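Local coordinates for protein collagen adhesin (Staphylococcus aureus, PDB 2F68) that acts as a Staphylococcus aureus adhesin that binds collagen, probably by closing two linked immunoglobulin-like domains around the triple helix, at residues D188-G193 with Y258-T263; Q267-N272 with T294-N299; E65-T70 with E111-N116. All coordinates share one frame; numbering follows the deposited sequence.

Contact 1. Residues D188-G193 with Y258-T263; sequences DQIQGG and YKTKIT
Tyr-258 and Asp-188 reach for each other from opposite sides of a sheet interface, the phenol OH of Tyr-258 ending 3.0 Å from OD1 of Asp-188. Carboxylate and ring stand almost perpendicular, at 89°. Tyr-258 CG lies between the backbone N and the carbonyl carbon (chi1 61°), which directs the ring across to Asp-188 and Ile-190. There the CD1 methyl of Ile-190 rests 3.7 Å from CE1 of Tyr-258, adding an apolar touch next to the polar one. One step further along, the CG2 methyls of Ile-190 and Thr-260 meet tip to tip, 4.0 Å apart. The backbones close in only beyond the strand ends: Thr-263 N gives a hydrogen bond of 3.2 Å to Gly-193 O, approaching from above the carbonyl plane.

In the second shell, Asn-272 secures the buried polar pair, its OD1 hydrogen-bonded to the Tyr-258 hydroxyl and its ND2 to Asp-188 OD1. Trp-169 lies against the Tyr-258 ring, and its NE1 hydrogen-bonds to Thr-260 OG1, which also binds Val-167 O. Leu-196 touches both Ile-190 and Tyr-258.

Strands 184-190 and 252-262 belong to different sheets; the axes of segments 188-190 and 258-262 come no closer than 11.1 Å, so between these strands it is side chains that meet. Such face-to-face packing is that of the beta sandwich, here the immunoglobulin-like fold of the collagen-binding domain.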
ATOM      1  N   ASP A 188      -9.391 -12.213 -16.117  1.00 20.79           N
ATOM      2  CA  ASP A 188      -9.271 -11.662 -14.769  1.00 20.86           C
ATOM      3  C   ASP A 188     -10.638 -11.416 -14.132  1.00 20.12           C
ATOM      4  O   ASP A 188     -11.573 -10.968 -14.797  1.00 19.84           O
ATOM      5  CB  ASP A 188      -8.452 -10.365 -14.799  1.00 21.27           C
ATOM      6  CG  ASP A 188      -8.082  -9.868 -13.412  1.00 24.34           C
ATOM      7  OD1 ASP A 188      -8.953  -9.293 -12.726  1.00 18.82           O
ATOM      8  OD2 ASP A 188      -6.910 -10.036 -13.017  1.00 25.87           O
ATOM      9  N   GLN A 189     -10.737 -11.723 -12.839  1.00 20.43           N
ATOM     10  CA  GLN A 189     -11.949 -11.487 -12.057  1.00 21.05           C
ATOM     11  C   GLN A 189     -11.595 -10.777 -10.752  1.00 20.62           C
ATOM     12  O   GLN A 189     -10.823 -11.298  -9.943  1.00 21.05           O
ATOM     13  CB  GLN A 189     -12.682 -12.800 -11.750  1.00 21.63           C
ATOM     14  CG  GLN A 189     -13.093 -13.626 -12.968  1.00 21.31           C
ATOM     15  CD  GLN A 189     -12.006 -14.579 -13.438  1.00 18.60           C
ATOM     16  OE1 GLN A 189     -11.236 -15.113 -12.637  1.00 20.23           O
ATOM     17  NE2 GLN A 189     -11.944 -14.803 -14.746  1.00 18.61           N
ATOM     18  N   ILE A 190     -12.159  -9.587 -10.558  1.00 21.84           N
ATOM     19  CA  ILE A 190     -11.931  -8.810  -9.341  1.00 22.38           C
ATOM     20  C   ILE A 190     -13.033  -9.117  -8.327  1.00 24.07           C
ATOM     21  O   ILE A 190     -14.220  -8.952  -8.618  1.00 24.73           O
ATOM     22  CB  ILE A 190     -11.856  -7.287  -9.628  1.00 22.01           C
ATOM     23  CG1 ILE A 190     -10.938  -7.007 -10.824  1.00 21.82           C
ATOM     24  CG2 ILE A 190     -11.374  -6.531  -8.392  1.00 21.19           C
ATOM     25  CD1 ILE A 190     -11.208  -5.690 -11.529  1.00 22.73           C
ATOM     26  N   GLN A 191     -12.626  -9.569  -7.142  1.00 24.38           N
ATOM     27  CA  GLN A 191     -13.565 -10.014  -6.108  1.00 25.95           C
ATOM     28  C   GLN A 191     -14.253  -8.849  -5.391  1.00 25.73           C
ATOM     29  O   GLN A 191     -13.948  -7.682  -5.646  1.00 23.51           O
ATOM     30  CB  GLN A 191     -12.866 -10.940  -5.101  1.00 25.21           C
ATOM     31  CG  GLN A 191     -12.167 -12.156  -5.721  1.00 25.96           C
ATOM     32  CD  GLN A 191     -13.103 -13.051  -6.521  1.00 28.19           C
ATOM     33  OE1 GLN A 191     -12.867 -13.317  -7.701  1.00 25.60           O
ATOM     34  NE2 GLN A 191     -14.173 -13.518  -5.883  1.00 23.93           N
ATOM     35  N   GLY A 192     -15.183  -9.182  -4.495  1.00 27.44           N
ATOM     36  CA  GLY A 192     -15.987  -8.191  -3.780  1.00 28.62           C
ATOM     37  C   GLY A 192     -15.217  -7.327  -2.797  1.00 29.11           C
ATOM     38  O   GLY A 192     -14.111  -7.674  -2.378  1.00 28.82           O
ATOM     39  N   GLY A 193     -15.819  -6.196  -2.432  1.00 28.99           N
ATOM     40  CA  GLY A 193     -15.206  -5.242  -1.508  1.00 28.88           C
ATOM     41  C   GLY A 193     -14.442  -4.132  -2.207  1.00 28.45           C
ATOM     42  O   GLY A 193     -13.876  -3.254  -1.552  1.00 29.61           O
ATOM     43  N   TYR A 258      -3.948  -1.426 -12.995  1.00 19.64           N
ATOM     44  CA  TYR A 258      -5.255  -0.803 -12.733  1.00 20.48           C
ATOM     45  C   TYR A 258      -5.533  -0.644 -11.240  1.00 21.50           C
ATOM     46  O   TYR A 258      -5.097  -1.461 -10.425  1.00 21.46           O
ATOM     47  CB  TYR A 258      -6.410  -1.542 -13.429  1.00 20.42           C
ATOM     48  CG  TYR A 258      -6.601  -2.985 -13.023  1.00 18.85           C
ATOM     49  CD1 TYR A 258      -7.435  -3.327 -11.959  1.00 19.06           C
ATOM     50  CD2 TYR A 258      -5.968  -4.013 -13.720  1.00 19.51           C
ATOM     51  CE1 TYR A 258      -7.621  -4.654 -11.590  1.00 18.22           C
ATOM     52  CE2 TYR A 258      -6.147  -5.342 -13.357  1.00 22.21           C
ATOM     53  CZ  TYR A 258      -6.974  -5.654 -12.292  1.00 20.61           C
ATOM     54  OH  TYR A 258      -7.155  -6.969 -11.932  1.00 22.64           O
ATOM     55  N   LYS A 259      -6.265   0.413 -10.897  1.00 21.06           N
ATOM     56  CA  LYS A 259      -6.614   0.712  -9.510  1.00 22.61           C
ATOM     57  C   LYS A 259      -8.071   0.373  -9.215  1.00 22.55           C
ATOM     58  O   LYS A 259      -8.957   0.624 -10.036  1.00 23.36           O
ATOM     59  CB  LYS A 259      -6.344   2.185  -9.190  1.00 22.85           C
ATOM     60  CG  LYS A 259      -4.874   2.583  -9.231  1.00 28.07           C
ATOM     61  CD  LYS A 259      -4.698   4.068  -8.959  1.00 33.55           C
ATOM     62  CE  LYS A 259      -3.238   4.480  -9.067  1.00 37.06           C
ATOM     63  NZ  LYS A 259      -3.050   5.932  -8.796  1.00 43.36           N
ATOM     64  N   THR A 260      -8.307  -0.200  -8.037  1.00 22.78           N
ATOM     65  CA  THR A 260      -9.656  -0.550  -7.594  1.00 23.43           C
ATOM     66  C   THR A 260     -10.034   0.226  -6.334  1.00 24.53           C
ATOM     67  O   THR A 260      -9.357   0.128  -5.307  1.00 23.84           O
ATOM     68  CB  THR A 260      -9.805  -2.068  -7.336  1.00 22.48           C
ATOM     69  OG1 THR A 260      -8.744  -2.520  -6.486  1.00 25.79           O
ATOM     70  CG2 THR A 260      -9.768  -2.846  -8.647  1.00 18.26           C
ATOM     71  N   LYS A 261     -11.113   0.999  -6.429  1.00 24.52           N
ATOM     72  CA  LYS A 261     -11.613   1.799  -5.312  1.00 25.38           C
ATOM     73  C   LYS A 261     -12.260   0.911  -4.251  1.00 26.22           C
ATOM     74  O   LYS A 261     -13.150   0.114  -4.556  1.00 26.28           O
ATOM     75  CB  LYS A 261     -12.609   2.854  -5.814  1.00 24.73           C
ATOM     76  CG  LYS A 261     -13.190   3.772  -4.736  1.00 28.58           C
ATOM     77  CD  LYS A 261     -12.209   4.859  -4.314  1.00 31.76           C
ATOM     78  CE  LYS A 261     -12.817   5.775  -3.265  1.00 35.58           C
ATOM     79  NZ  LYS A 261     -11.887   6.870  -2.876  1.00 40.14           N
ATOM     80  N   ILE A 262     -11.802   1.060  -3.010  1.00 26.54           N
ATOM     81  CA  ILE A 262     -12.313   0.276  -1.886  1.00 26.32           C
ATOM     82  C   ILE A 262     -13.713   0.739  -1.480  1.00 28.43           C
ATOM     83  O   ILE A 262     -13.923   1.910  -1.153  1.00 27.20           O
ATOM     84  CB  ILE A 262     -11.343   0.320  -0.671  1.00 27.72           C
ATOM     85  CG1 ILE A 262     -10.044  -0.425  -1.001  1.00 24.02           C
ATOM     86  CG2 ILE A 262     -12.003  -0.264   0.583  1.00 26.81           C
ATOM     87  CD1 ILE A 262      -8.926  -0.214   0.003  1.00 25.78           C
ATOM     88  N   THR A 263     -14.663  -0.193  -1.521  1.00 28.86           N
ATOM     89  CA  THR A 263     -16.039   0.070  -1.101  1.00 32.00           C
ATOM     90  C   THR A 263     -16.291  -0.439   0.318  1.00 32.92           C
ATOM     91  O   THR A 263     -17.072   0.153   1.067  1.00 34.32           O
ATOM     92  CB  THR A 263     -17.071  -0.559  -2.065  1.00 31.10           C
ATOM     93  OG1 THR A 263     -16.787  -1.953  -2.235  1.00 34.10           O
ATOM     94  CG2 THR A 263     -17.038   0.134  -3.422  1.00 31.59           C
TER

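Contact 2. Residues Q267-N272 with T294-N299; sequences QKEFVN and TVHNIN
Strands 269-278 and 289-296 pair antiparallel in one sheet of the collagen-binding domain, and this contact is the end of their ladder, where the chain leaves for residues 297-299. Phe-270 and Val-295 form the hydrogen-bonded pair: Phe-270 N to Val-295 O is 2.8 Å and Val-295 N to Phe-270 O is 2.9 Å. Glu-269 faces His-296, and Val-271 faces Thr-294, as flanking non-hydrogen-bonded pairs. Past the strand ends the ladder gains one more rung, from Asn-297 N to Lys-268 O at 2.8 Å.

Asn-297 then adds a side-chain grip. With CG anti to the backbone N (chi1 -160°), its amide turns back over the loop, and ND2 gives a 3.0 Å hydrogen bond to Gln-267 O. The same amide carbon, CG, sits in the plane of the Phe-270 ring at its edge, 3.6 Å from CE2. Gln-267 NE2 steadies the loop by bonding to Glu-269 O, and it also reaches Gly-192 O.

On the solvent side the extended Glu-269 runs alongside His-296, OE2 lying 3.6 Å from NE2 with carboxylate and imidazole planes almost perpendicular, while its OE1 approaches the Thr-294 methyl. This antiparallel pair is a ladder in one sheet of a beta sandwich: Glu-269, His-296, Val-271 and Thr-294 lie on its outer face, and Phe-270 and Val-295 pack inward on Val-167 of the other sheet.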
ATOM      1  N   GLN A 267     -13.122  -4.562   5.374  1.00 35.78           N
ATOM      2  CA  GLN A 267     -12.620  -5.791   4.761  1.00 34.35           C
ATOM      3  C   GLN A 267     -11.108  -5.915   4.937  1.00 33.17           C
ATOM      4  O   GLN A 267     -10.362  -4.977   4.649  1.00 34.00           O
ATOM      5  CB  GLN A 267     -13.003  -5.849   3.277  1.00 33.62           C
ATOM      6  CG  GLN A 267     -12.791  -7.211   2.626  1.00 34.31           C
ATOM      7  CD  GLN A 267     -13.501  -7.344   1.290  1.00 33.13           C
ATOM      8  OE1 GLN A 267     -14.712  -7.150   1.195  1.00 33.81           O
ATOM      9  NE2 GLN A 267     -12.747  -7.689   0.254  1.00 28.72           N
ATOM     10  N   LYS A 268     -10.672  -7.080   5.412  1.00 32.10           N
ATOM     11  CA  LYS A 268      -9.263  -7.324   5.730  1.00 33.42           C
ATOM     12  C   LYS A 268      -8.423  -7.683   4.507  1.00 31.86           C
ATOM     13  O   LYS A 268      -7.261  -7.283   4.411  1.00 29.46           O
ATOM     14  CB  LYS A 268      -9.134  -8.425   6.790  1.00 33.76           C
ATOM     15  CG  LYS A 268      -9.636  -8.034   8.173  1.00 36.33           C
ATOM     16  CD  LYS A 268      -9.485  -9.182   9.157  1.00 37.35           C
ATOM     17  CE  LYS A 268      -9.992  -8.798  10.537  1.00 42.13           C
ATOM     18  NZ  LYS A 268      -9.851  -9.916  11.511  1.00 45.89           N
ATOM     19  N   GLU A 269      -9.012  -8.438   3.582  1.00 30.80           N
ATOM     20  CA  GLU A 269      -8.297  -8.911   2.397  1.00 31.67           C
ATOM     21  C   GLU A 269      -9.001  -8.530   1.098  1.00 29.18           C
ATOM     22  O   GLU A 269     -10.218  -8.677   0.972  1.00 28.46           O
ATOM     23  CB  GLU A 269      -8.105 -10.430   2.456  1.00 31.83           C
ATOM     24  CG  GLU A 269      -7.072 -10.899   3.476  1.00 36.21           C
ATOM     25  CD  GLU A 269      -6.868 -12.408   3.473  1.00 34.78           C
ATOM     26  OE1 GLU A 269      -7.422 -13.098   2.589  1.00 40.28           O
ATOM     27  OE2 GLU A 269      -6.146 -12.907   4.361  1.00 43.79           O
ATOM     28  N   PHE A 270      -8.219  -8.039   0.139  1.00 26.12           N
ATOM     29  CA  PHE A 270      -8.724  -7.725  -1.195  1.00 24.89           C
ATOM     30  C   PHE A 270      -8.104  -8.674  -2.215  1.00 23.86           C
ATOM     31  O   PHE A 270      -6.891  -8.658  -2.442  1.00 22.80           O
ATOM     32  CB  PHE A 270      -8.448  -6.261  -1.556  1.00 24.58           C
ATOM     33  CG  PHE A 270      -9.112  -5.277  -0.633  1.00 24.97           C
ATOM     34  CD1 PHE A 270     -10.451  -4.932  -0.805  1.00 25.04           C
ATOM     35  CD2 PHE A 270      -8.401  -4.697   0.414  1.00 25.44           C
ATOM     36  CE1 PHE A 270     -11.070  -4.026   0.050  1.00 26.76           C
ATOM     37  CE2 PHE A 270      -9.012  -3.788   1.273  1.00 28.96           C
ATOM     38  CZ  PHE A 270     -10.348  -3.454   1.092  1.00 27.31           C
ATOM     39  N   VAL A 271      -8.950  -9.505  -2.817  1.00 22.60           N
ATOM     40  CA  VAL A 271      -8.499 -10.589  -3.689  1.00 21.56           C
ATOM     41  C   VAL A 271      -8.771 -10.282  -5.161  1.00 21.04           C
ATOM     42  O   VAL A 271      -9.801  -9.702  -5.509  1.00 21.18           O
ATOM     43  CB  VAL A 271      -9.169 -11.942  -3.309  1.00 21.44           C
ATOM     44  CG1 VAL A 271      -8.432 -13.115  -3.950  1.00 21.83           C
ATOM     45  CG2 VAL A 271      -9.220 -12.123  -1.796  1.00 23.57           C
ATOM     46  N   ASN A 272      -7.827 -10.673  -6.013  1.00 20.90           N
ATOM     47  CA  ASN A 272      -7.993 -10.613  -7.459  1.00 20.01           C
ATOM     48  C   ASN A 272      -7.575 -11.947  -8.074  1.00 20.24           C
ATOM     49  O   ASN A 272      -6.506 -12.476  -7.759  1.00 20.13           O
ATOM     50  CB  ASN A 272      -7.184  -9.450  -8.046  1.00 20.53           C
ATOM     51  CG  ASN A 272      -7.410  -9.258  -9.541  1.00 20.93           C
ATOM     52  OD1 ASN A 272      -6.496  -8.872 -10.267  1.00 27.60           O
ATOM     53  ND2 ASN A 272      -8.629  -9.516 -10.002  1.00 19.56           N
ATOM     54  N   THR A 294      -3.512 -11.640  -3.354  1.00 23.57           N
ATOM     55  CA  THR A 294      -4.304 -11.061  -2.271  1.00 24.23           C
ATOM     56  C   THR A 294      -3.542  -9.922  -1.593  1.00 24.13           C
ATOM     57  O   THR A 294      -2.388 -10.088  -1.187  1.00 22.89           O
ATOM     58  CB  THR A 294      -4.692 -12.133  -1.222  1.00 24.62           C
ATOM     59  OG1 THR A 294      -5.204 -13.295  -1.886  1.00 24.87           O
ATOM     60  CG2 THR A 294      -5.748 -11.598  -0.262  1.00 25.01           C
ATOM     61  N   VAL A 295      -4.196  -8.768  -1.481  1.00 23.76           N
ATOM     62  CA  VAL A 295      -3.613  -7.596  -0.826  1.00 24.14           C
ATOM     63  C   VAL A 295      -4.315  -7.337   0.507  1.00 24.48           C
ATOM     64  O   VAL A 295      -5.537  -7.175   0.556  1.00 24.21           O
ATOM     65  CB  VAL A 295      -3.680  -6.334  -1.729  1.00 24.00           C
ATOM     66  CG1 VAL A 295      -3.088  -5.120  -1.019  1.00 23.75           C
ATOM     67  CG2 VAL A 295      -2.956  -6.578  -3.043  1.00 21.53           C
ATOM     68  N   HIS A 296      -3.529  -7.307   1.581  1.00 24.77           N
ATOM     69  CA  HIS A 296      -4.051  -7.077   2.925  1.00 27.13           C
ATOM     70  C   HIS A 296      -4.302  -5.595   3.186  1.00 26.89           C
ATOM     71  O   HIS A 296      -3.501  -4.741   2.795  1.00 26.87           O
ATOM     72  CB  HIS A 296      -3.095  -7.642   3.978  1.00 27.92           C
ATOM     73  CG  HIS A 296      -2.893  -9.122   3.881  1.00 30.14           C
ATOM     74  ND1 HIS A 296      -1.840  -9.687   3.196  1.00 36.67           N
ATOM     75  CD2 HIS A 296      -3.615 -10.154   4.380  1.00 34.52           C
ATOM     76  CE1 HIS A 296      -1.919 -11.003   3.279  1.00 33.88           C
ATOM     77  NE2 HIS A 296      -2.986 -11.313   3.992  1.00 35.40           N
ATOM     78  N   ASN A 297      -5.420  -5.303   3.846  1.00 26.72           N
ATOM     79  CA  ASN A 297      -5.791  -3.935   4.197  1.00 27.53           C
ATOM     80  C   ASN A 297      -4.966  -3.410   5.369  1.00 27.85           C
ATOM     81  O   ASN A 297      -4.529  -4.182   6.226  1.00 27.14           O
ATOM     82  CB  ASN A 297      -7.286  -3.855   4.520  1.00 27.56           C
ATOM     83  CG  ASN A 297      -7.844  -2.441   4.410  1.00 30.46           C
ATOM     84  OD1 ASN A 297      -7.164  -1.518   3.957  1.00 32.04           O
ATOM     85  ND2 ASN A 297      -9.094  -2.271   4.823  1.00 31.10           N
ATOM     86  N   ILE A 298      -4.762  -2.095   5.399  1.00 28.66           N
ATOM     87  CA  ILE A 298      -3.938  -1.455   6.425  1.00 29.65           C
ATOM     88  C   ILE A 298      -4.674  -1.344   7.760  1.00 29.07           C
ATOM     89  O   ILE A 298      -5.817  -0.884   7.817  1.00 29.52           O
ATOM     90  CB  ILE A 298      -3.428  -0.057   5.963  1.00 29.53           C
ATOM     91  CG1 ILE A 298      -2.621  -0.163   4.657  1.00 30.60           C
ATOM     92  CG2 ILE A 298      -2.622   0.636   7.069  1.00 30.70           C
ATOM     93  CD1 ILE A 298      -1.457  -1.164   4.679  1.00 32.88           C
ATOM     94  N   ASN A 299      -4.001  -1.775   8.825  1.00 29.67           N
ATOM     95  CA  ASN A 299      -4.543  -1.713  10.178  1.00 30.69           C
ATOM     96  C   ASN A 299      -4.031  -0.495  10.942  1.00 29.39           C
ATOM     97  O   ASN A 299      -2.821  -0.265  11.022  1.00 28.54           O
ATOM     98  CB  ASN A 299      -4.206  -2.994  10.952  1.00 31.37           C
ATOM     99  CG  ASN A 299      -4.723  -4.250  10.267  1.00 36.64           C
ATOM    100  OD1 ASN A 299      -5.859  -4.294   9.791  1.00 39.29           O
ATOM    101  ND2 ASN A 299      -3.888  -5.281  10.224  1.00 36.99           N
TER

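Contact 3. Residues E65-T70 with E111-N116; sequences EGYSKT and EVQGRN
Glu-65 and Gln-113 exchange two backbone hydrogen bonds: Glu-65 N to Gln-113 O and Gln-113 N to Glu-65 O, each 2.8 Å, making an antiparallel hydrogen-bonded pair. The next rung is slack, with Tyr-67 N reaching Glu-111 O only weakly at 3.4 Å. A water makes good some of the loss as the strands part, donating to both Tyr-67 O and Glu-111 O.

Tyr-67 packs across the partner strand. Its CG stands beside the backbone N (chi1 -69°), which swings the ring back that way; Glu-111 O meets the ring edge near its plane, 3.3 Å from CD1, and CE1 comes close to the peptide joining Val-112 to Gln-113. The phenol oxygen ends against the Gln-113 side chain, 3.4 Å from both CB and CD, without bonding to its amide, whose NE2 has a weak hydrogen bond to Gly-30 O instead. Glu-65 and Gln-113 bury about as much as Tyr-67, Glu-65 extending alongside Gln-113 toward the aliphatic part of Arg-115. On the face of the sheet bearing Val-112, its CG1 methyl lies 3.7 Å from Gly-66 CA.

Strand 62-75 is interrupted around Tyr-67 and Ser-68, where Ser-68 bonds to Pro-161 and Ile-298 packs on Tyr-67. Strand 104-116 has strand 31-40 as another neighbour, through backbone bonds of Val-112 with Thr-33 and of Gly-114 with Gly-31; further on, strand 78-86 pairs with strand 62-75.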
ATOM      1  N   GLU A  65       7.590   4.769   5.066  1.00 22.86           N
ATOM      2  CA  GLU A  65       6.381   5.394   4.538  1.00 23.43           C
ATOM      3  C   GLU A  65       5.149   4.978   5.337  1.00 23.18           C
ATOM      4  O   GLU A  65       4.752   3.809   5.323  1.00 22.11           O
ATOM      5  CB  GLU A  65       6.198   5.052   3.055  1.00 24.52           C
ATOM      6  CG  GLU A  65       7.320   5.542   2.148  1.00 26.95           C
ATOM      7  CD  GLU A  65       7.107   5.172   0.691  1.00 29.14           C
ATOM      8  OE1 GLU A  65       6.103   5.620   0.097  1.00 29.87           O
ATOM      9  OE2 GLU A  65       7.953   4.440   0.134  1.00 35.43           O
ATOM     10  N   GLY A  66       4.555   5.941   6.036  1.00 21.67           N
ATOM     11  CA  GLY A  66       3.357   5.698   6.833  1.00 21.74           C
ATOM     12  C   GLY A  66       2.106   5.656   5.981  1.00 21.62           C
ATOM     13  O   GLY A  66       1.814   6.604   5.251  1.00 21.26           O
ATOM     14  N   TYR A  67       1.367   4.553   6.075  1.00 22.53           N
ATOM     15  CA  TYR A  67       0.118   4.391   5.332  1.00 23.29           C
ATOM     16  C   TYR A  67      -0.940   5.375   5.826  1.00 24.37           C
ATOM     17  O   TYR A  67      -1.236   5.433   7.023  1.00 24.35           O
ATOM     18  CB  TYR A  67      -0.389   2.950   5.430  1.00 23.28           C
ATOM     19  CG  TYR A  67       0.466   1.939   4.694  1.00 24.09           C
ATOM     20  CD1 TYR A  67       1.440   1.201   5.363  1.00 23.97           C
ATOM     21  CD2 TYR A  67       0.295   1.718   3.327  1.00 23.59           C
ATOM     22  CE1 TYR A  67       2.227   0.268   4.690  1.00 24.69           C
ATOM     23  CE2 TYR A  67       1.074   0.789   2.645  1.00 23.59           C
ATOM     24  CZ  TYR A  67       2.037   0.068   3.332  1.00 24.72           C
ATOM     25  OH  TYR A  67       2.810  -0.851   2.659  1.00 25.80           O
ATOM     26  N   SER A  68      -1.496   6.145   4.892  1.00 25.54           N
ATOM     27  CA  SER A  68      -2.418   7.240   5.204  1.00 26.09           C
ATOM     28  C   SER A  68      -3.693   6.778   5.912  1.00 26.24           C
ATOM     29  O   SER A  68      -4.554   6.138   5.306  1.00 25.84           O
ATOM     30  CB  SER A  68      -2.764   8.028   3.937  1.00 25.54           C
ATOM     31  OG  SER A  68      -1.607   8.612   3.365  1.00 30.84           O
ATOM     32  N   LYS A  69      -3.796   7.106   7.198  1.00 25.87           N
ATOM     33  CA  LYS A  69      -4.959   6.752   8.012  1.00 25.84           C
ATOM     34  C   LYS A  69      -5.329   7.861   8.995  1.00 25.78           C
ATOM     35  O   LYS A  69      -4.462   8.593   9.477  1.00 23.24           O
ATOM     36  CB  LYS A  69      -4.714   5.441   8.772  1.00 25.54           C
ATOM     37  CG  LYS A  69      -4.911   4.169   7.948  1.00 29.84           C
ATOM     38  CD  LYS A  69      -6.387   3.833   7.765  1.00 32.99           C
ATOM     39  CE  LYS A  69      -6.566   2.569   6.938  1.00 31.81           C
ATOM     40  NZ  LYS A  69      -8.003   2.229   6.749  1.00 34.07           N
ATOM     41  N   THR A  70      -6.625   7.973   9.284  1.00 25.32           N
ATOM     42  CA  THR A  70      -7.133   8.933  10.261  1.00 26.87           C
ATOM     43  C   THR A  70      -8.013   8.216  11.287  1.00 27.66           C
ATOM     44  O   THR A  70      -9.141   7.818  10.984  1.00 26.14           O
ATOM     45  CB  THR A  70      -7.914  10.085   9.581  1.00 27.63           C
ATOM     46  OG1 THR A  70      -7.145  10.616   8.495  1.00 28.06           O
ATOM     47  CG2 THR A  70      -8.211  11.201  10.577  1.00 27.46           C
ATOM     48  N   GLU A 111       0.443   1.012  10.820  1.00 23.20           N
ATOM     49  CA  GLU A 111       1.373   0.262   9.972  1.00 23.35           C
ATOM     50  C   GLU A 111       2.157   1.171   9.029  1.00 21.73           C
ATOM     51  O   GLU A 111       1.618   2.148   8.503  1.00 21.07           O
ATOM     52  CB  GLU A 111       0.626  -0.806   9.167  1.00 23.33           C
ATOM     53  CG  GLU A 111       0.033  -1.933  10.008  1.00 25.94           C
ATOM     54  CD  GLU A 111      -0.702  -2.976   9.179  1.00 26.64           C
ATOM     55  OE1 GLU A 111      -0.816  -4.128   9.648  1.00 32.21           O
ATOM     56  OE2 GLU A 111      -1.168  -2.652   8.065  1.00 29.75           O
ATOM     57  N   VAL A 112       3.432   0.842   8.828  1.00 21.87           N
ATOM     58  CA  VAL A 112       4.311   1.587   7.920  1.00 21.26           C
ATOM     59  C   VAL A 112       5.026   0.652   6.938  1.00 22.45           C
ATOM     60  O   VAL A 112       5.096  -0.559   7.163  1.00 22.26           O
ATOM     61  CB  VAL A 112       5.361   2.452   8.683  1.00 21.06           C
ATOM     62  CG1 VAL A 112       4.682   3.516   9.541  1.00 19.05           C
ATOM     63  CG2 VAL A 112       6.290   1.584   9.527  1.00 19.46           C
ATOM     64  N   GLN A 113       5.551   1.222   5.855  1.00 21.93           N
ATOM     65  CA  GLN A 113       6.301   0.459   4.856  1.00 23.14           C
ATOM     66  C   GLN A 113       7.779   0.844   4.875  1.00 22.60           C
ATOM     67  O   GLN A 113       8.122   2.028   4.844  1.00 22.75           O
ATOM     68  CB  GLN A 113       5.712   0.675   3.458  1.00 23.27           C
ATOM     69  CG  GLN A 113       6.215  -0.310   2.403  1.00 25.41           C
ATOM     70  CD  GLN A 113       5.642  -0.047   1.020  1.00 25.93           C
ATOM     71  OE1 GLN A 113       5.471   1.101   0.607  1.00 31.47           O
ATOM     72  NE2 GLN A 113       5.353  -1.119   0.290  1.00 28.90           N
ATOM     73  N   GLY A 114       8.646  -0.166   4.925  1.00 20.87           N
ATOM     74  CA  GLY A 114      10.091   0.045   4.954  1.00 22.65           C
ATOM     75  C   GLY A 114      10.755  -0.245   3.622  1.00 24.48           C
ATOM     76  O   GLY A 114      10.485  -1.271   2.995  1.00 23.40           O
ATOM     77  N   ARG A 115      11.631   0.662   3.197  1.00 23.96           N
ATOM     78  CA  ARG A 115      12.328   0.542   1.919  1.00 25.39           C
ATOM     79  C   ARG A 115      13.837   0.707   2.068  1.00 26.47           C
ATOM     80  O   ARG A 115      14.305   1.569   2.814  1.00 24.68           O
ATOM     81  CB  ARG A 115      11.797   1.579   0.923  1.00 26.55           C
ATOM     82  CG  ARG A 115      10.486   1.204   0.233  1.00 28.51           C
ATOM     83  CD  ARG A 115      10.697   0.240  -0.938  1.00 37.60           C
ATOM     84  NE  ARG A 115      11.749   0.683  -1.855  1.00 42.26           N
ATOM     85  CZ  ARG A 115      11.575   1.539  -2.860  1.00 42.74           C
ATOM     86  NH1 ARG A 115      10.381   2.068  -3.102  1.00 42.23           N
ATOM     87  NH2 ARG A 115      12.604   1.870  -3.629  1.00 40.66           N
ATOM     88  N   ASN A 116      14.588  -0.129   1.355  1.00 26.97           N
ATOM     89  CA  ASN A 116      16.038   0.006   1.265  1.00 29.13           C
ATOM     90  C   ASN A 116      16.402   0.651  -0.073  1.00 30.40           C
ATOM     91  O   ASN A 116      16.428  -0.015  -1.111  1.00 30.65           O
ATOM     92  CB  ASN A 116      16.724  -1.356   1.427  1.00 30.31           C
ATOM     93  CG  ASN A 116      18.188  -1.239   1.834  1.00 32.61           C
ATOM     94  OD1 ASN A 116      18.937  -0.420   1.300  1.00 35.98           O
ATOM     95  ND2 ASN A 116      18.601  -2.074   2.781  1.00 30.54           N
TER
HETATM   96  O   HOH W   1      -0.914   3.357   9.054  1.00 23.47           O

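In the fold
Contacts 1 and 2 lie about 10 Å apart, centre to centre, in the collagen-binding domain, and Asn-272 of contact 2 joins the polar pair of contact 1. Contact 1 ties the two sheets of the sandwich together; contact 2 zips neighbouring strands within one of them. Contact 3 belongs to the other immunoglobulin-like domain, its centre about 15 Å from that of contact 2 and 22 Å from that of contact 1. The tail of contact 2 bridges the domains: Asn-299 N meets Glu-111 OE2 at 3.1 Å, and Ile-298 CG2 lies 3.6 Å from Tyr-67 CB. Strand 300-307 then pairs with strand 104-116, consistent with the latch that closes the proposed collagen hug.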